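Long-range contacts in NADB-Rossmann Superfamily protein (Streptococcus agalactiae, PDB 3LEC), which probably methylates N1 of adenine 22 in tRNA and has a Rossmann-like fold with a bound zinc ion: residues M4-S9 against P36-Q41; N17-G22 against G43-A48. All blocks are in the same frame, centred on the assembly; numbering follows the deposited sequence.

Contact 1 (M4-S9 against P36-Q41); sequences MDLQLS and PIFLLQ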
HETATM    1  N   MSE A   4      15.616 -19.635 -11.523  1.00 24.82           N
HETATM    2  CA  MSE A   4      15.661 -18.525 -10.565  1.00 25.25           C
HETATM    3  C   MSE A   4      14.447 -17.586 -10.640  1.00 24.23           C
HETATM    4  O   MSE A   4      14.337 -16.660  -9.842  1.00 23.55           O
HETATM    5  CB  MSE A   4      16.955 -17.723 -10.681  1.00 25.20           C
HETATM    6  CG  MSE A   4      18.222 -18.509 -10.357  1.00 28.67           C
HETATM    7 SE   MSE A   4      18.288 -19.142  -8.491  1.00 35.28          SE
HETATM    8  CE  MSE A   4      18.371 -17.441  -7.546  1.00 32.84           C
ATOM      9  N   ASP A   5      13.534 -17.819 -11.570  1.00 24.31           N
ATOM     10  CA  ASP A   5      12.296 -17.029 -11.578  1.00 25.36           C
ATOM     11  C   ASP A   5      11.527 -17.259 -10.274  1.00 25.17           C
ATOM     12  O   ASP A   5      11.379 -18.395  -9.818  1.00 25.09           O
ATOM     13  CB  ASP A   5      11.442 -17.362 -12.794  1.00 25.89           C
ATOM     14  CG  ASP A   5      12.003 -16.771 -14.073  1.00 28.71           C
ATOM     15  OD1 ASP A   5      12.941 -15.923 -14.020  1.00 29.04           O
ATOM     16  OD2 ASP A   5      11.483 -17.141 -15.139  1.00 31.36           O
ATOM     17  N   LEU A   6      11.067 -16.178  -9.660  1.00 25.54           N
ATOM     18  CA  LEU A   6      10.304 -16.308  -8.445  1.00 25.33           C
ATOM     19  C   LEU A   6       8.838 -16.042  -8.693  1.00 25.26           C
ATOM     20  O   LEU A   6       8.462 -15.292  -9.618  1.00 25.00           O
ATOM     21  CB  LEU A   6      10.877 -15.463  -7.301  1.00 26.43           C
ATOM     22  CG  LEU A   6      11.025 -13.955  -7.262  1.00 26.60           C
ATOM     23  CD1 LEU A   6       9.663 -13.262  -7.082  1.00 28.15           C
ATOM     24  CD2 LEU A   6      11.903 -13.650  -6.061  1.00 28.48           C
ATOM     25  N   GLN A   7       8.018 -16.702  -7.879  1.00 24.21           N
ATOM     26  CA  GLN A   7       6.581 -16.558  -7.902  1.00 24.39           C
ATOM     27  C   GLN A   7       6.224 -15.756  -6.668  1.00 22.89           C
ATOM     28  O   GLN A   7       6.506 -16.177  -5.533  1.00 23.13           O
ATOM     29  CB  GLN A   7       5.869 -17.928  -7.865  1.00 25.32           C
ATOM     30  CG  GLN A   7       6.068 -18.796  -9.124  1.00 28.28           C
ATOM     31  CD  GLN A   7       5.259 -20.112  -9.137  1.00 30.98           C
ATOM     32  OE1 GLN A   7       4.777 -20.593  -8.107  1.00 34.05           O
ATOM     33  NE2 GLN A   7       5.139 -20.709 -10.321  1.00 32.39           N
ATOM     34  N   LEU A   8       5.621 -14.590  -6.889  1.00 20.95           N
ATOM     35  CA  LEU A   8       5.196 -13.701  -5.803  1.00 20.70           C
ATOM     36  C   LEU A   8       3.943 -14.215  -5.103  1.00 19.95           C
ATOM     37  O   LEU A   8       3.112 -14.900  -5.709  1.00 19.89           O
ATOM     38  CB  LEU A   8       4.914 -12.295  -6.331  1.00 19.40           C
ATOM     39  CG  LEU A   8       6.124 -11.469  -6.825  1.00 19.97           C
ATOM     40  CD1 LEU A   8       5.595 -10.184  -7.405  1.00 20.15           C
ATOM     41  CD2 LEU A   8       7.087 -11.170  -5.677  1.00 17.94           C
ATOM     42  N   SER A   9       3.800 -13.847  -3.836  1.00 19.82           N
ATOM     43  CA  SER A   9       2.535 -14.037  -3.113  1.00 19.61           C
ATOM     44  C   SER A   9       1.419 -13.290  -3.874  1.00 19.59           C
ATOM     45  O   SER A   9       1.726 -12.395  -4.661  1.00 18.43           O
ATOM     46  CB  SER A   9       2.693 -13.501  -1.679  1.00 19.75           C
ATOM     47  OG  SER A   9       2.990 -12.097  -1.668  1.00 20.54           O
ATOM     48  N   PRO A  36      11.010  -6.200  -6.362  1.00 18.01           N
ATOM     49  CA  PRO A  36      11.970  -5.752  -7.380  1.00 17.91           C
ATOM     50  C   PRO A  36      12.610  -6.904  -8.201  1.00 17.46           C
ATOM     51  O   PRO A  36      12.779  -6.765  -9.419  1.00 17.50           O
ATOM     52  CB  PRO A  36      13.045  -4.993  -6.569  1.00 18.33           C
ATOM     53  CG  PRO A  36      12.421  -4.625  -5.316  1.00 18.82           C
ATOM     54  CD  PRO A  36      11.298  -5.622  -5.037  1.00 18.65           C
ATOM     55  N   ILE A  37      12.930  -8.045  -7.573  1.00 17.34           N
ATOM     56  CA  ILE A  37      13.508  -9.174  -8.321  1.00 16.90           C
ATOM     57  C   ILE A  37      12.536  -9.701  -9.378  1.00 17.47           C
ATOM     58  O   ILE A  37      12.933  -9.986 -10.498  1.00 18.05           O
ATOM     59  CB  ILE A  37      14.006 -10.333  -7.381  1.00 17.50           C
ATOM     60  CG1 ILE A  37      15.260  -9.880  -6.621  1.00 16.93           C
ATOM     61  CG2 ILE A  37      14.304 -11.621  -8.164  1.00 16.63           C
ATOM     62  CD1 ILE A  37      15.505 -10.644  -5.339  1.00 17.08           C
ATOM     63  N   PHE A  38      11.273  -9.840  -9.012  1.00 17.39           N
ATOM     64  CA  PHE A  38      10.280 -10.307  -9.960  1.00 17.61           C
ATOM     65  C   PHE A  38      10.259  -9.388 -11.180  1.00 17.34           C
ATOM     66  O   PHE A  38      10.347  -9.848 -12.324  1.00 18.38           O
ATOM     67  CB  PHE A  38       8.880 -10.346  -9.350  1.00 17.94           C
ATOM     68  CG  PHE A  38       7.833 -10.700 -10.363  1.00 19.74           C
ATOM     69  CD1 PHE A  38       7.792 -11.987 -10.911  1.00 22.46           C
ATOM     70  CD2 PHE A  38       6.959  -9.726 -10.845  1.00 19.21           C
ATOM     71  CE1 PHE A  38       6.857 -12.323 -11.903  1.00 22.67           C
ATOM     72  CE2 PHE A  38       5.991 -10.046 -11.823  1.00 21.27           C
ATOM     73  CZ  PHE A  38       5.942 -11.335 -12.357  1.00 22.35           C
ATOM     74  N   LEU A  39      10.184  -8.088 -10.914  1.00 18.30           N
ATOM     75  CA  LEU A  39       9.957  -7.104 -11.969  1.00 19.35           C
ATOM     76  C   LEU A  39      11.170  -7.018 -12.873  1.00 20.35           C
ATOM     77  O   LEU A  39      11.009  -6.882 -14.090  1.00 21.31           O
ATOM     78  CB  LEU A  39       9.634  -5.740 -11.370  1.00 18.48           C
ATOM     79  CG  LEU A  39       8.262  -5.690 -10.694  1.00 19.55           C
ATOM     80  CD1 LEU A  39       8.067  -4.320 -10.066  1.00 18.84           C
ATOM     81  CD2 LEU A  39       7.129  -6.041 -11.715  1.00 17.59           C
ATOM     82  N   LEU A  40      12.368  -7.090 -12.281  1.00 20.73           N
ATOM     83  CA  LEU A  40      13.613  -7.039 -13.059  1.00 22.31           C
ATOM     84  C   LEU A  40      13.931  -8.332 -13.803  1.00 24.00           C
ATOM     85  O   LEU A  40      14.413  -8.286 -14.940  1.00 25.04           O
ATOM     86  CB  LEU A  40      14.809  -6.609 -12.189  1.00 21.81           C
ATOM     87  CG  LEU A  40      15.104  -5.102 -12.183  1.00 22.99           C
ATOM     88  CD1 LEU A  40      15.391  -4.577 -13.611  1.00 23.29           C
ATOM     89  CD2 LEU A  40      13.974  -4.272 -11.539  1.00 24.36           C
ATOM     90  N   GLN A  41      13.665  -9.486 -13.184  1.00 25.04           N
ATOM     91  CA  GLN A  41      13.950 -10.752 -13.859  1.00 26.79           C
ATOM     92  C   GLN A  41      13.049 -10.925 -15.088  1.00 27.68           C
ATOM     93  O   GLN A  41      13.444 -11.575 -16.051  1.00 29.00           O
ATOM     94  CB  GLN A  41      13.838 -11.949 -12.908  1.00 26.62           C
ATOM     95  CG  GLN A  41      12.427 -12.468 -12.707  1.00 26.84           C
ATOM     96  CD  GLN A  41      12.281 -13.425 -11.510  1.00 27.83           C
ATOM     97  OE1 GLN A  41      11.176 -13.855 -11.188  1.00 29.28           O
ATOM     98  NE2 GLN A  41      13.386 -13.753 -10.865  1.00 29.36           N
TER
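The amide at the end of Q41 reads the backbone of the N-terminal segment M4-S9. Its OE1 accepts the N-H of L6 over 2.8 Å, nearly straight at 159° and with the donor slightly tilted from the carbonyl plane. Placing the amide here takes a chi1 of 83°, with CG between the backbone N and the carbonyl carbon, followed by an extended chain that carries the group out from the last turn of the helix. On its other arm NE2 points to the carbonyl of M4, a selenomethionine, in a weak, bent and doubtful bond, since the position of M4 O is uncertain. The D5 side chain crosses that of Q41 at a slant, OD1 3.6 Å from Q41 CD, its carboxylate plane turned 46° from that of the amide.

Helix 34-41 follows the first strand of the Rossmann-like sheet and links it to strand 45-52 in a beta-alpha-beta crossover; the segment leading into helix 10-16 passes across the helix near the protein surface.

Apolar contacts continue from Q41 back along the helix. L6 spreads its two methyls: CD2 meets I37 CG2 at 3.8 Å, the two side chains crossing at about a right angle, while CD1 reaches F38 CB, also at 3.8 Å. The F38 ring is met from two directions. L6 O lies near the ring plane at its edge, 3.6 Å from CD1, whereas L8 CD1 approaches obliquely, 3.7 Å from CD2. Q13 and A16 of helix 10-16 carry this packing on, both touching L8 and Q13 also touching F38.

Contact 2 (N17-G22 against G43-A48); sequences NYVPKG and GYCDFA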
ATOM      1  N   ASN A  17       1.341  -6.069 -10.606  1.00 18.47           N
ATOM      2  CA  ASN A  17       0.471  -5.920 -11.790  1.00 20.01           C
ATOM      3  C   ASN A  17       0.185  -4.450 -12.120  1.00 20.08           C
ATOM      4  O   ASN A  17      -0.169  -4.151 -13.253  1.00 20.99           O
ATOM      5  CB  ASN A  17      -0.877  -6.647 -11.633  1.00 19.29           C
ATOM      6  CG  ASN A  17      -0.735  -8.157 -11.486  1.00 21.03           C
ATOM      7  OD1 ASN A  17      -1.617  -8.820 -10.935  1.00 22.14           O
ATOM      8  ND2 ASN A  17       0.364  -8.701 -11.960  1.00 19.70           N
ATOM      9  N   TYR A  18       0.308  -3.571 -11.122  1.00 20.16           N
ATOM     10  CA  TYR A  18       0.050  -2.137 -11.276  1.00 20.63           C
ATOM     11  C   TYR A  18       1.290  -1.276 -11.529  1.00 19.83           C
ATOM     12  O   TYR A  18       1.164  -0.073 -11.740  1.00 19.65           O
ATOM     13  CB  TYR A  18      -0.696  -1.572 -10.075  1.00 21.04           C
ATOM     14  CG  TYR A  18      -2.140  -1.959  -9.968  1.00 22.94           C
ATOM     15  CD1 TYR A  18      -3.086  -1.505 -10.886  1.00 24.82           C
ATOM     16  CD2 TYR A  18      -2.571  -2.759  -8.914  1.00 25.65           C
ATOM     17  CE1 TYR A  18      -4.449  -1.861 -10.758  1.00 26.16           C
ATOM     18  CE2 TYR A  18      -3.914  -3.105  -8.781  1.00 26.27           C
ATOM     19  CZ  TYR A  18      -4.835  -2.659  -9.700  1.00 27.06           C
ATOM     20  OH  TYR A  18      -6.157  -3.014  -9.535  1.00 32.29           O
ATOM     21  N   VAL A  19       2.471  -1.888 -11.519  1.00 19.39           N
ATOM     22  CA  VAL A  19       3.708  -1.143 -11.777  1.00 20.78           C
ATOM     23  C   VAL A  19       3.814  -1.009 -13.285  1.00 21.19           C
ATOM     24  O   VAL A  19       3.723  -2.014 -14.002  1.00 21.25           O
ATOM     25  CB  VAL A  19       4.949  -1.872 -11.213  1.00 19.96           C
ATOM     26  CG1 VAL A  19       6.230  -1.061 -11.465  1.00 20.84           C
ATOM     27  CG2 VAL A  19       4.765  -2.115  -9.723  1.00 22.02           C
ATOM     28  N   PRO A  20       3.936   0.240 -13.773  1.00 22.22           N
ATOM     29  CA  PRO A  20       3.980   0.483 -15.203  1.00 22.60           C
ATOM     30  C   PRO A  20       5.173  -0.218 -15.828  1.00 23.36           C
ATOM     31  O   PRO A  20       6.243  -0.257 -15.225  1.00 22.54           O
ATOM     32  CB  PRO A  20       4.194   2.004 -15.289  1.00 23.22           C
ATOM     33  CG  PRO A  20       3.595   2.533 -14.054  1.00 22.58           C
ATOM     34  CD  PRO A  20       4.012   1.501 -13.018  1.00 21.72           C
ATOM     35  N   LYS A  21       4.995  -0.728 -17.047  1.00 23.78           N
ATOM     36  CA  LYS A  21       6.116  -1.261 -17.822  1.00 24.98           C
ATOM     37  C   LYS A  21       7.232  -0.232 -17.973  1.00 24.20           C
ATOM     38  O   LYS A  21       6.970   0.947 -18.243  1.00 24.30           O
ATOM     39  CB  LYS A  21       5.643  -1.679 -19.220  1.00 25.43           C
ATOM     40  CG  LYS A  21       4.557  -2.716 -19.217  1.00 29.78           C
ATOM     41  CD  LYS A  21       5.126  -4.075 -18.858  1.00 33.64           C
ATOM     42  CE  LYS A  21       4.182  -5.172 -19.268  1.00 35.30           C
ATOM     43  NZ  LYS A  21       4.559  -6.390 -18.541  1.00 36.43           N
ATOM     44  N   GLY A  22       8.469  -0.683 -17.796  1.00 23.77           N
ATOM     45  CA  GLY A  22       9.636   0.182 -17.981  1.00 22.42           C
ATOM     46  C   GLY A  22       9.898   1.091 -16.776  1.00 22.92           C
ATOM     47  O   GLY A  22      10.804   1.933 -16.825  1.00 22.84           O
ATOM     48  N   GLY A  43      12.039  -8.482 -16.950  1.00 28.62           N
ATOM     49  CA  GLY A  43      12.267  -7.306 -17.792  1.00 28.72           C
ATOM     50  C   GLY A  43      11.136  -6.287 -17.779  1.00 28.60           C
ATOM     51  O   GLY A  43      11.105  -5.397 -18.638  1.00 28.75           O
ATOM     52  N   TYR A  44      10.218  -6.397 -16.813  1.00 28.10           N
ATOM     53  CA  TYR A  44       9.046  -5.508 -16.742  1.00 28.13           C
ATOM     54  C   TYR A  44       9.344  -4.104 -16.221  1.00 27.53           C
ATOM     55  O   TYR A  44       8.528  -3.176 -16.385  1.00 27.84           O
ATOM     56  CB  TYR A  44       7.945  -6.115 -15.878  1.00 28.03           C
ATOM     57  CG  TYR A  44       7.321  -7.392 -16.408  1.00 30.56           C
ATOM     58  CD1 TYR A  44       7.362  -7.715 -17.765  1.00 31.43           C
ATOM     59  CD2 TYR A  44       6.648  -8.260 -15.546  1.00 30.28           C
ATOM     60  CE1 TYR A  44       6.777  -8.877 -18.241  1.00 31.04           C
ATOM     61  CE2 TYR A  44       6.068  -9.416 -16.009  1.00 31.66           C
ATOM     62  CZ  TYR A  44       6.123  -9.718 -17.360  1.00 32.15           C
ATOM     63  OH  TYR A  44       5.530 -10.864 -17.835  1.00 31.95           O
ATOM     64  N   CYS A  45      10.469  -3.962 -15.535  1.00 25.97           N
ATOM     65  CA  CYS A  45      10.945  -2.653 -15.134  1.00 25.88           C
ATOM     66  C   CYS A  45      12.376  -2.484 -15.600  1.00 25.26           C
ATOM     67  O   CYS A  45      13.054  -3.459 -15.882  1.00 25.09           O
ATOM     68  CB  CYS A  45      10.877  -2.460 -13.618  1.00 25.14           C
ATOM     69  SG  CYS A  45       9.188  -2.334 -13.000  1.00 29.40           S
ATOM     70  N   ASP A  46      12.829  -1.238 -15.635  1.00 24.90           N
ATOM     71  CA  ASP A  46      14.158  -0.917 -16.115  1.00 25.06           C
ATOM     72  C   ASP A  46      15.206  -0.921 -15.015  1.00 24.19           C
ATOM     73  O   ASP A  46      16.372  -1.217 -15.286  1.00 23.78           O
ATOM     74  CB  ASP A  46      14.138   0.446 -16.800  1.00 26.25           C
ATOM     75  CG  ASP A  46      13.605   0.381 -18.219  1.00 29.66           C
ATOM     76  OD1 ASP A  46      13.233  -0.725 -18.677  1.00 32.36           O
ATOM     77  OD2 ASP A  46      13.586   1.444 -18.882  1.00 32.77           O
ATOM     78  N   PHE A  47      14.786  -0.598 -13.786  1.00 21.72           N
ATOM     79  CA  PHE A  47      15.700  -0.360 -12.658  1.00 21.70           C
ATOM     80  C   PHE A  47      14.887  -0.327 -11.379  1.00 20.77           C
ATOM     81  O   PHE A  47      13.722   0.103 -11.379  1.00 19.99           O
ATOM     82  CB  PHE A  47      16.448   0.977 -12.841  1.00 21.68           C
ATOM     83  CG  PHE A  47      17.276   1.408 -11.656  1.00 22.09           C
ATOM     84  CD1 PHE A  47      18.465   0.764 -11.348  1.00 24.45           C
ATOM     85  CD2 PHE A  47      16.876   2.485 -10.866  1.00 22.36           C
ATOM     86  CE1 PHE A  47      19.236   1.182 -10.264  1.00 22.30           C
ATOM     87  CE2 PHE A  47      17.622   2.894  -9.787  1.00 22.46           C
ATOM     88  CZ  PHE A  47      18.812   2.243  -9.487  1.00 23.02           C
ATOM     89  N   ALA A  48      15.487  -0.788 -10.284  1.00 20.25           N
ATOM     90  CA  ALA A  48      14.826  -0.698  -8.988  1.00 19.23           C
ATOM     91  C   ALA A  48      15.809  -0.477  -7.845  1.00 19.25           C
ATOM     92  O   ALA A  48      16.988  -0.819  -7.953  1.00 19.08           O
ATOM     93  CB  ALA A  48      13.942  -1.935  -8.721  1.00 20.18           C
TER
HETATM   94  O   HOH W   1       6.092  -3.581 -14.939  1.00 30.92           O
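Y44 O is approached by an N-H and a water. The N-H of G22 reaches it over 2.9 Å at 157°, from above the carbonyl plane, 38° out of it, so not along a lone pair. Water 1 lies 2.9 Å from Y44 O and 3.0 Å from V19 O and can donate to either, though with more acceptors around it than protons. A third, softer approach comes from the CA-H of K21, whose CA is 3.4 Å from Y44 O.

The K21 side chain supplies a cation-pi interaction. With CG anti to the carbonyl carbon and the chain bent at chi2, it runs beside Y44 in the same direction and sets NZ over one ring face, 3.5 Å from the centroid and 24° off the normal. The ammonium is shifted toward the rim, nearest CD1 and CE1.

Deeper in, V19 CG1, anti to its own N, meets C45 SG at 3.6 Å; both side chains are buried. At the far end G22 O faces the D46 carboxylate, two acceptors 3.5 Å apart at OD2 without a bond.

Just before Y44, G43 closes helix 34-41 with a Schellman motif. L39 of that helix covers both V19 and C45, and beyond G22 the two chains become neighbouring parallel strands, 23-28 and 45-52, with backbone bonds joining D46 to A23 and F47 to L25.

How the contacts relate
The two contacts alternate along the chain, in the order 4-9, 17-22, 36-41, 43-48, and their centres lie 11 Å apart on the same side of the chain's centre. Helix 10-16 joins their first segments, while the turn after helix 34-41 joins their second. Contact 1 is the more superficial, lying where the N-terminal segment passes over helix 34-41; contact 2 is partly buried at the entrance to strands 23-28 and 45-52. Between them L40 packs on C45 and A48. Both lie on the first beta-alpha-beta unit (strand 23-28, helix 34-41, strand 45-52), contact 1 on its helix and contact 2 at the start of its strands, away from the zinc ligands D140 and H165.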